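Local coordinates for protein putative Phosphate (PDB 3DAO) that is a putative phosphatase of the haloacid dehalogenase-like hydrolase family, probably removing phosphate from a substrate not yet identified, at residues A[231-236]-A[276-281]; A[46-51]-A[56-61]; A[211-216]-A[243-248]. All blocks are in the same frame, centred on the assembly; numbering follows the deposited sequence.

Contact 1. Residues A[231-236]-A[276-281]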
# COMPACT_ATOMS: atom_id res chain seq x y z
N CYS A 231 11.88 -11.24 -7.72
CA CYS A 231 11.61 -11.96 -6.48
C CYS A 231 10.75 -11.09 -5.56
O CYS A 231 11.14 -9.98 -5.24
CB CYS A 231 12.90 -12.37 -5.76
SG CYS A 231 12.68 -13.13 -4.15
N CYS A 232 9.58 -11.61 -5.15
CA CYS A 232 8.66 -10.94 -4.22
C CYS A 232 8.51 -11.69 -2.90
O CYS A 232 8.51 -12.91 -2.85
CB CYS A 232 7.27 -10.76 -4.85
SG CYS A 232 7.23 -9.69 -6.29
N PHE A 233 8.36 -10.91 -1.85
CA PHE A 233 8.10 -11.39 -0.51
C PHE A 233 6.79 -10.81 -0.04
O PHE A 233 6.52 -9.62 -0.21
CB PHE A 233 9.16 -10.94 0.49
CG PHE A 233 10.51 -11.52 0.23
CD1 PHE A 233 11.41 -10.87 -0.59
CD2 PHE A 233 10.88 -12.74 0.81
CE1 PHE A 233 12.66 -11.40 -0.83
CE2 PHE A 233 12.14 -13.27 0.56
CZ PHE A 233 13.02 -12.61 -0.27
N GLY A 234 5.97 -11.65 0.56
CA GLY A 234 4.68 -11.19 1.06
C GLY A 234 4.04 -12.01 2.16
O GLY A 234 4.55 -13.05 2.58
N ASP A 235 2.94 -11.48 2.67
CA ASP A 235 2.23 -12.13 3.78
C ASP A 235 0.71 -11.98 3.78
O ASP A 235 0.05 -12.49 4.67
CB ASP A 235 2.72 -11.59 5.11
CG ASP A 235 2.28 -10.17 5.40
OD1 ASP A 235 1.86 -9.45 4.48
OD2 ASP A 235 2.33 -9.76 6.59
N ASN A 236 0.19 -11.31 2.75
CA ASN A 236 -1.21 -10.88 2.69
C ASN A 236 -1.92 -11.40 1.46
O ASN A 236 -1.32 -11.63 0.43
CB ASN A 236 -1.19 -9.34 2.64
CG ASN A 236 -2.52 -8.68 2.93
OD1 ASN A 236 -3.52 -8.84 2.20
ND2 ASN A 236 -2.54 -7.87 3.98
N LEU A 276 15.11 -11.95 6.06
CA LEU A 276 16.55 -11.64 6.16
C LEU A 276 17.35 -12.85 5.73
O LEU A 276 18.33 -12.76 4.96
CB LEU A 276 16.94 -11.20 7.56
CG LEU A 276 18.43 -10.84 7.72
CD1 LEU A 276 18.84 -9.69 6.81
CD2 LEU A 276 18.69 -10.50 9.14
N SER A 277 16.93 -14.02 6.19
CA SER A 277 17.66 -15.25 5.84
C SER A 277 17.66 -15.53 4.37
O SER A 277 18.66 -15.94 3.81
CB SER A 277 17.14 -16.47 6.60
OG SER A 277 17.33 -16.27 7.98
N VAL A 278 16.56 -15.26 3.70
CA VAL A 278 16.50 -15.49 2.27
C VAL A 278 17.37 -14.48 1.53
O VAL A 278 18.13 -14.80 0.64
CB VAL A 278 15.04 -15.43 1.75
CG1 VAL A 278 15.00 -15.65 0.31
CG2 VAL A 278 14.17 -16.47 2.50
N LEU A 279 17.25 -13.23 1.94
CA LEU A 279 18.04 -12.20 1.30
C LEU A 279 19.53 -12.55 1.42
O LEU A 279 20.29 -12.35 0.48
CB LEU A 279 17.79 -10.84 1.93
CG LEU A 279 16.40 -10.24 1.74
CD1 LEU A 279 16.28 -8.92 2.48
CD2 LEU A 279 16.16 -10.05 0.27
N LYS A 280 19.92 -13.06 2.58
CA LYS A 280 21.37 -13.43 2.78
C LYS A 280 21.75 -14.54 1.84
O LYS A 280 22.87 -14.57 1.31
CB LYS A 280 21.67 -13.89 4.20
CG LYS A 280 21.71 -12.79 5.22
CD LYS A 280 21.77 -13.38 6.59
CE LYS A 280 22.03 -12.37 7.62
NZ LYS A 280 22.33 -13.08 8.89
N SER A 281 20.79 -15.41 1.55
CA SER A 281 21.07 -16.56 0.66
C SER A 281 21.31 -16.10 -0.77
O SER A 281 21.73 -16.87 -1.62
CB SER A 281 19.94 -17.60 0.68
OG SER A 281 18.81 -17.17 -0.07

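Contact 2. Residues A[46-51]-A[56-61]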
# COMPACT_ATOMS: atom_id res chain seq x y z
N SER A 46 22.06 -3.57 5.90
CA SER A 46 23.38 -3.96 5.37
C SER A 46 23.28 -4.93 4.23
O SER A 46 23.92 -4.81 3.19
CB SER A 46 24.24 -4.55 6.50
OG SER A 46 25.47 -5.05 5.97
N VAL A 47 22.41 -5.92 4.42
CA VAL A 47 22.22 -6.96 3.40
C VAL A 47 21.61 -6.38 2.13
O VAL A 47 22.08 -6.61 1.02
CB VAL A 47 21.41 -8.16 3.98
CG1 VAL A 47 21.00 -9.12 2.89
CG2 VAL A 47 22.22 -8.88 5.09
N ILE A 48 20.57 -5.56 2.29
CA ILE A 48 19.91 -4.95 1.13
C ILE A 48 20.89 -4.06 0.36
O ILE A 48 20.96 -4.07 -0.86
CB ILE A 48 18.61 -4.17 1.57
CG1 ILE A 48 17.55 -5.16 2.06
CG2 ILE A 48 18.12 -3.29 0.46
CD1 ILE A 48 16.37 -4.50 2.79
N ASP A 49 21.72 -3.34 1.11
CA ASP A 49 22.70 -2.43 0.52
C ASP A 49 23.65 -3.26 -0.33
O ASP A 49 23.96 -2.92 -1.49
CB ASP A 49 23.47 -1.67 1.62
CG ASP A 49 24.32 -0.57 1.05
OD1 ASP A 49 23.81 0.26 0.29
OD2 ASP A 49 25.52 -0.56 1.32
N ARG A 50 24.02 -4.41 0.21
CA ARG A 50 24.95 -5.32 -0.48
C ARG A 50 24.35 -5.89 -1.76
O ARG A 50 24.99 -5.98 -2.80
CB ARG A 50 25.42 -6.45 0.46
CG ARG A 50 26.39 -6.00 1.56
CD ARG A 50 26.53 -7.04 2.67
NE ARG A 50 27.37 -8.09 2.16
CZ ARG A 50 27.47 -9.32 2.66
NH1 ARG A 50 26.74 -9.68 3.69
NH2 ARG A 50 28.28 -10.18 2.07
N LEU A 51 23.06 -6.23 -1.68
CA LEU A 51 22.33 -6.77 -2.84
C LEU A 51 22.21 -5.70 -3.90
O LEU A 51 22.41 -5.95 -5.10
CB LEU A 51 20.94 -7.30 -2.42
CG LEU A 51 20.93 -8.55 -1.52
CD1 LEU A 51 19.49 -8.83 -1.00
CD2 LEU A 51 21.55 -9.76 -2.21
N ILE A 56 21.18 -5.48 -7.99
CA ILE A 56 19.75 -5.82 -7.85
C ILE A 56 18.97 -4.53 -7.51
O ILE A 56 19.43 -3.71 -6.74
CB ILE A 56 19.52 -6.91 -6.75
CG1 ILE A 56 20.28 -8.20 -7.11
CG2 ILE A 56 18.06 -7.22 -6.61
CD1 ILE A 56 20.22 -9.37 -6.09
N ILE A 57 17.83 -4.35 -8.16
CA ILE A 57 16.93 -3.24 -7.84
C ILE A 57 16.05 -3.68 -6.68
O ILE A 57 15.47 -4.76 -6.70
CB ILE A 57 16.06 -2.85 -9.06
CG1 ILE A 57 16.96 -2.37 -10.20
CG2 ILE A 57 14.98 -1.78 -8.69
CD1 ILE A 57 16.26 -2.24 -11.47
N PHE A 58 15.94 -2.83 -5.66
CA PHE A 58 15.18 -3.16 -4.48
C PHE A 58 14.01 -2.22 -4.32
O PHE A 58 14.16 -1.00 -4.36
CB PHE A 58 16.04 -3.17 -3.24
CG PHE A 58 15.46 -3.96 -2.11
CD1 PHE A 58 14.52 -3.40 -1.26
CD2 PHE A 58 15.85 -5.28 -1.90
CE1 PHE A 58 13.98 -4.13 -0.23
CE2 PHE A 58 15.30 -6.01 -0.87
CZ PHE A 58 14.36 -5.44 -0.05
N VAL A 59 12.84 -2.83 -4.17
CA VAL A 59 11.58 -2.08 -4.11
C VAL A 59 10.81 -2.40 -2.84
O VAL A 59 10.51 -3.57 -2.55
CB VAL A 59 10.66 -2.41 -5.31
CG1 VAL A 59 9.37 -1.54 -5.29
CG2 VAL A 59 11.39 -2.36 -6.73
N VAL A 60 10.53 -1.35 -2.09
CA VAL A 60 9.63 -1.42 -0.93
C VAL A 60 8.24 -1.20 -1.52
O VAL A 60 7.99 -0.17 -2.15
CB VAL A 60 9.95 -0.34 0.11
CG1 VAL A 60 9.04 -0.48 1.26
CG2 VAL A 60 11.40 -0.42 0.58
N CYS A 61 7.35 -2.17 -1.31
CA CYS A 61 6.01 -2.24 -1.94
C CYS A 61 4.96 -2.55 -0.90
O CYS A 61 4.78 -3.71 -0.50
CB CYS A 61 6.07 -3.32 -3.01
SG CYS A 61 4.54 -3.44 -3.99

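Contact 3. Residues A[211-216]-A[243-248]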
# COMPACT_ATOMS: atom_id res chain seq x y z
N SER A 211 -3.33 -1.68 -8.08
CA SER A 211 -2.88 -2.80 -7.26
C SER A 211 -1.37 -2.76 -7.08
O SER A 211 -0.66 -2.07 -7.79
CB SER A 211 -3.22 -4.14 -7.88
OG SER A 211 -2.43 -4.41 -9.06
N LYS A 212 -0.90 -3.58 -6.15
CA LYS A 212 0.55 -3.71 -5.96
C LYS A 212 1.19 -4.25 -7.24
O LYS A 212 2.24 -3.76 -7.69
CB LYS A 212 0.87 -4.64 -4.77
CG LYS A 212 0.68 -4.03 -3.42
CD LYS A 212 0.95 -5.10 -2.34
CE LYS A 212 1.05 -4.49 -0.98
NZ LYS A 212 1.06 -5.57 0.05
N TRP A 213 0.54 -5.20 -7.90
CA TRP A 213 1.13 -5.79 -9.12
C TRP A 213 1.13 -4.80 -10.28
O TRP A 213 2.07 -4.73 -11.06
CB TRP A 213 0.47 -7.10 -9.55
CG TRP A 213 1.15 -7.65 -10.76
CD1 TRP A 213 0.65 -7.67 -12.02
CD2 TRP A 213 2.50 -8.12 -10.84
NE1 TRP A 213 1.60 -8.19 -12.90
CE2 TRP A 213 2.73 -8.49 -12.19
CE3 TRP A 213 3.51 -8.32 -9.92
CZ2 TRP A 213 3.94 -9.01 -12.62
CZ3 TRP A 213 4.74 -8.86 -10.36
CH2 TRP A 213 4.93 -9.18 -11.68
N THR A 214 0.09 -4.01 -10.39
CA THR A 214 0.05 -2.97 -11.44
C THR A 214 1.24 -2.03 -11.33
O THR A 214 1.98 -1.74 -12.30
CB THR A 214 -1.27 -2.15 -11.39
OG1 THR A 214 -2.37 -3.04 -11.66
CG2 THR A 214 -1.28 -1.04 -12.46
N ALA A 215 1.43 -1.56 -10.10
CA ALA A 215 2.50 -0.61 -9.81
C ALA A 215 3.86 -1.28 -10.00
O ALA A 215 4.78 -0.68 -10.53
CB ALA A 215 2.40 -0.04 -8.38
N LEU A 216 3.97 -2.52 -9.54
CA LEU A 216 5.25 -3.23 -9.67
C LEU A 216 5.56 -3.49 -11.12
O LEU A 216 6.69 -3.38 -11.57
CB LEU A 216 5.28 -4.50 -8.82
CG LEU A 216 6.62 -5.19 -8.67
CD1 LEU A 216 7.62 -4.22 -8.10
CD2 LEU A 216 6.50 -6.47 -7.80
N LEU A 243 3.00 -12.50 -5.86
CA LEU A 243 3.67 -13.78 -5.49
C LEU A 243 3.55 -14.78 -6.64
O LEU A 243 4.44 -15.56 -6.93
CB LEU A 243 3.09 -14.35 -4.19
CG LEU A 243 3.28 -13.54 -2.91
CD1 LEU A 243 2.46 -14.13 -1.73
CD2 LEU A 243 4.76 -13.39 -2.53
N GLN A 244 2.41 -14.77 -7.31
CA GLN A 244 2.15 -15.68 -8.45
C GLN A 244 2.89 -15.32 -9.70
O GLN A 244 3.34 -16.19 -10.45
CB GLN A 244 0.67 -15.71 -8.82
CG GLN A 244 -0.18 -16.39 -7.78
CD GLN A 244 -1.66 -16.40 -8.13
OE1 GLN A 244 -2.14 -15.58 -8.91
NE2 GLN A 244 -2.38 -17.30 -7.53
N ASN A 245 3.01 -14.03 -9.94
CA ASN A 245 3.59 -13.55 -11.20
C ASN A 245 5.12 -13.45 -11.20
O ASN A 245 5.75 -13.49 -12.26
CB ASN A 245 2.98 -12.20 -11.59
CG ASN A 245 1.53 -12.32 -11.99
OD1 ASN A 245 1.02 -13.42 -12.18
ND2 ASN A 245 0.85 -11.19 -12.14
N ALA A 246 5.68 -13.26 -10.01
CA ALA A 246 7.15 -13.16 -9.84
C ALA A 246 7.80 -14.52 -10.11
O ALA A 246 7.26 -15.56 -9.74
CB ALA A 246 7.50 -12.68 -8.42
N GLY A 247 8.95 -14.50 -10.76
CA GLY A 247 9.69 -15.74 -11.10
C GLY A 247 9.96 -16.58 -9.87
O GLY A 247 9.93 -17.82 -9.91
N ILE A 248 10.25 -15.89 -8.78
CA ILE A 248 10.47 -16.51 -7.47
C ILE A 248 9.78 -15.63 -6.45
O ILE A 248 9.72 -14.41 -6.58
CB ILE A 248 12.00 -16.75 -7.14
CG1 ILE A 248 12.15 -17.77 -6.02
CG2 ILE A 248 12.72 -15.49 -6.83
CD1 ILE A 248 13.60 -18.28 -5.79

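Contact 1. Residues A[231-236]-A[276-281]
In the Rossmann-like core of this haloacid dehalogenase-type domain, Phe-233 of the parallel strand 230-234 reaches out to Val-278 and Leu-279 of the C-terminal helix 274-281, which packs on one side of the sheet. The contact is purely apolar and small, burying 124 Å² in all, and no hydrogen bond crosses it. Phe-233 turns its CB toward the helix, and with CG anti to the carbonyl carbon (chi1 -66°) the ring extends far enough to bridge a CA-CA separation of 9.8 Å to Val-278. Val-278 meets the ring at its edge: CG1 lies in the ring plane, 3.7 Å from Phe-233 CZ, while Val-278 CB approaches Phe-233 CE2 at 3.8 Å. The aromatic rim is thus met by a branch point and a methyl of one valine. Around the ring, Tyr-250 of the adjoining strand 248-252 meets Phe-233 with its plane inclined by only about 20°, and Ile-24 and Thr-26 of strand 23-26 also touch the Phe-233 side chain. Beyond Phe-233 the chain leaves the strand at Asp-235, whose OD1 lies close to Asp-27 OD2 at the end of the sheet that carries the DxDx(T/V) pattern, probably the catalytic end. Leu-279 completes the apolar contact obliquely to the ring, its CD2 methyl 3.9 Å from Phe-233 CE1.

Contact 2. Residues A[46-51]-A[56-61]
Apolar packing carries most of the contact, and Ile-48 against Phe-58 is one of its two side-chain pairs. Ile-48 lies across the aromatic ring at about a right angle to the Phe-58 side chain and uses both of its branches. The CG2 methyl makes a CH-pi contact over the face, 3.8 Å from the centroid of the Phe-58 ring. The longer branch runs on to the far end of the ring, where Ile-48 CD1 comes within 3.6 Å of Phe-58 CZ. Phe-58 CG is anti to the backbone N (chi1 -159°), a setting that brings one face of the ring against Ile-48. Ile-24 and Thr-26 of strand 23-26 also touch this phenylalanine. A second apolar pair, Leu-51 and Ile-56, lies side by side with both side chains pointing the same way, CD2 of Leu-51 being 4.1 Å from CD1 of Ile-56. A single hydrogen bond crosses the contact: Ile-56 N donates to Leu-51 O at 3.2 Å. Its N-H...O angle is 158°, and the donor is tilted 27° from the carbonyl plane. The same Leu-51 O also touches Ile-56 CB, at 3.5 Å, where the short link between helix and strand closes. Helix 42-53 lying against strand 57-61, itself paired in parallel with strand 23-26, is the second half of a beta-alpha-beta unit in the Rossmann-like core.

Contact 3. Residues A[211-216]-A[243-248]
Trp-213 on helix 212-222 and Asn-245 at the end of helix 240-245 join two helices of the Rossmann-like core, with strand 230-234 between them in sequence. The tight part lies over one face of the indole. Asn-245 CB sits 3.6 Å from the centroid of the six-membered ring of Trp-213 and 18° off its normal, a CH-pi contact, while ND2 stands 3.2 Å above the ring plane, offset toward the rim. That places Asn-245 ND2 3.2 Å from Trp-213 NE1, but both are donors and do not bond; the amide plane stands 73° from the ring plane, so the two groups are far from stacked flat. CG of Trp-213 lies anti to the backbone N (chi1 -178°), which carries the indole across to Asn-245. Pro-227 and Met-242 also touch this tryptophan. Replacing Trp-213 by an alanine would probably open a gap between the helices and leave the Asn-245 side chain freer to turn. The pair itself is only partly buried, and beyond that face the contact thins: Ala-246, the first residue to leave helical geometry, approaches the indole only through its N, 4.5 Å from Trp-213 CH2. At the start of helix 212-222, Ser-211 is the N-cap: its OG accepts from Thr-214 N at 2.9 Å.

How the contacts relate
All three contacts belong to the Rossmann-like core domain and gather round its large sheet. Along the chain contact 2 closes first; contacts 3 and 1 then interlock, their segments alternating as 211-216, 231-236, 243-248 and 276-281. Contacts 1 and 2 lie about 11 Å apart between centres and meet where the C-terminal helix 274-281 packs on helix 42-53 of the first beta-alpha-beta unit, Leu-279 on Val-47 and Leu-51. Contact 3 is about 14 Å from contact 1 and joins it through strand 230-234, whose Cys-232 touches Leu-216 and Ala-246. It lies about 17 Å from contact 2, centre to centre; its Lys-212 bridges Asp-27 and Asp-239, probably at the catalytic site.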